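Local coordinates for protein phosphonate monoester hydrolase (Ruegeria pomeroyi, PDB 4UPK) that is a hydrolase of the sulfatase family, within the wider alkaline phosphatase clan of alpha/beta proteins, at residues 278-281 against 282-285. Residues are numbered along the deposited sequence; the frame is centred on the assembly and turned at random.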
loop_
_atom_site.group_PDB
_atom_site.type_symbol
_atom_site.label_atom_id
_atom_site.label_comp_id
_atom_site.label_asym_id
_atom_site.label_seq_id
_atom_site.Cartn_x
_atom_site.Cartn_y
_atom_site.Cartn_z
ATOM N N PRO A 278 -10.321 17.214 -42.655
ATOM C CA PRO A 278 -10.096 15.776 -42.895
ATOM C C PRO A 278 -10.476 14.813 -41.765
ATOM O O PRO A 278 -10.693 13.637 -42.055
ATOM C CB PRO A 278 -8.595 15.708 -43.170
ATOM C CG PRO A 278 -8.238 17.051 -43.644
ATOM C CD PRO A 278 -9.069 17.971 -42.841
ATOM N N PHE A 279 -10.529 15.289 -40.502
ATOM C CA PHE A 279 -10.907 14.548 -39.282
ATOM C C PHE A 279 -12.276 13.845 -39.435
ATOM O O PHE A 279 -12.486 12.775 -38.861
ATOM C CB PHE A 279 -10.963 15.529 -38.071
ATOM C CG PHE A 279 -11.692 15.017 -36.838
ATOM C CD1 PHE A 279 -13.065 15.198 -36.695
ATOM C CD2 PHE A 279 -11.013 14.314 -35.848
ATOM C CE1 PHE A 279 -13.742 14.685 -35.584
ATOM C CE2 PHE A 279 -11.692 13.803 -34.738
ATOM C CZ PHE A 279 -13.047 14.002 -34.607
ATOM N N PHE A 280 -13.207 14.498 -40.169
ATOM C CA PHE A 280 -14.586 14.071 -40.419
ATOM C C PHE A 280 -14.752 12.917 -41.378
ATOM O O PHE A 280 -15.827 12.307 -41.417
ATOM C CB PHE A 280 -15.489 15.265 -40.755
ATOM C CG PHE A 280 -15.561 16.273 -39.637
ATOM C CD1 PHE A 280 -16.088 15.928 -38.399
ATOM C CD2 PHE A 280 -15.079 17.564 -39.814
ATOM C CE1 PHE A 280 -16.117 16.851 -37.357
ATOM C CE2 PHE A 280 -15.153 18.498 -38.786
ATOM C CZ PHE A 280 -15.643 18.129 -37.558
ATOM N N GLY A 281 -13.690 12.621 -42.130
ATOM C CA GLY A 281 -13.604 11.465 -43.012
ATOM C C GLY A 281 -13.731 10.246 -42.126
ATOM O O GLY A 281 -14.799 9.622 -42.112
ATOM N N PRO A 282 -12.707 9.968 -41.269
ATOM C CA PRO A 282 -12.815 8.840 -40.318
ATOM C C PRO A 282 -13.964 8.972 -39.308
ATOM O O PRO A 282 -14.534 7.963 -38.922
ATOM C CB PRO A 282 -11.452 8.855 -39.618
ATOM C CG PRO A 282 -10.520 9.525 -40.595
ATOM C CD PRO A 282 -11.372 10.603 -41.171
ATOM N N ALA A 283 -14.310 10.212 -38.902
ATOM C CA ALA A 283 -15.380 10.506 -37.963
ATOM C C ALA A 283 -16.781 10.178 -38.493
ATOM O O ALA A 283 -17.592 9.670 -37.723
ATOM C CB ALA A 283 -15.290 11.950 -37.481
ATOM N N THR A 284 -17.078 10.415 -39.797
ATOM C CA THR A 284 -18.390 10.016 -40.350
ATOM C C THR A 284 -18.369 8.498 -40.658
ATOM O O THR A 284 -19.417 7.907 -40.869
ATOM C CB THR A 284 -18.802 10.842 -41.625
ATOM O OG1 THR A 284 -17.774 10.782 -42.617
ATOM C CG2 THR A 284 -19.146 12.272 -41.322
ATOM N N ARG A 285 -17.177 7.885 -40.720
ATOM C CA ARG A 285 -17.015 6.470 -41.064
ATOM C C ARG A 285 -16.923 5.549 -39.837
ATOM O O ARG A 285 -17.044 4.341 -40.004
ATOM C CB ARG A 285 -15.789 6.284 -41.984
ATOM C CG ARG A 285 -16.069 6.466 -43.490
ATOM C CD ARG A 285 -14.861 6.961 -44.296
ATOM N NE ARG A 285 -13.591 6.403 -43.820
ATOM C CZ ARG A 285 -12.427 7.049 -43.811
ATOM N NH1 ARG A 285 -12.337 8.284 -44.301
ATOM N NH2 ARG A 285 -11.338 6.458 -43.330
#
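Thr-284 returns twice to the carbonyl of Phe-280 within the short helix 280-286. Its OG1 donates to Phe-280 O over 2.7 Å, in the carbonyl plane with a C=O...O angle of 155°. Its backbone N reaches the same oxygen at 2.8 Å from 43° above that plane, so Phe-280 O accepts two bonds. A threonine hydroxyl bonding back to the i-4 carbonyl beside the regular N-H bond is common in helices; here chi1 of 54° tucks OG1 in between N and C of its own backbone, turning it toward the preceding turn. One residue earlier, Ala-283 N donates a hydrogen bond to Phe-279 O at 3.1 Å, on a lone pair; Trp-446 NE1 also donates to this oxygen. One residue beyond Thr-284, the i to i+4 bond from Arg-285 N to Gly-281 O is weak at 3.3 Å. Bent at chi3, the Arg-285 chain curls back until NH1 lies 3.2 Å from Gly-281 C, and NH2 forms a salt bridge with Glu-449. Apolar packing centres on Ala-283 CB, 3.7 Å from Phe-279 CE1 and 4.2 Å from Phe-280 CD1. Beyond this, Phe-279 stacks on Trp-446, Pro-282 packs on helix 445-450, both phenylalanines touch Met-479 of strand 479-482, and Thr-284 meets Thr-274 of helix 270-275.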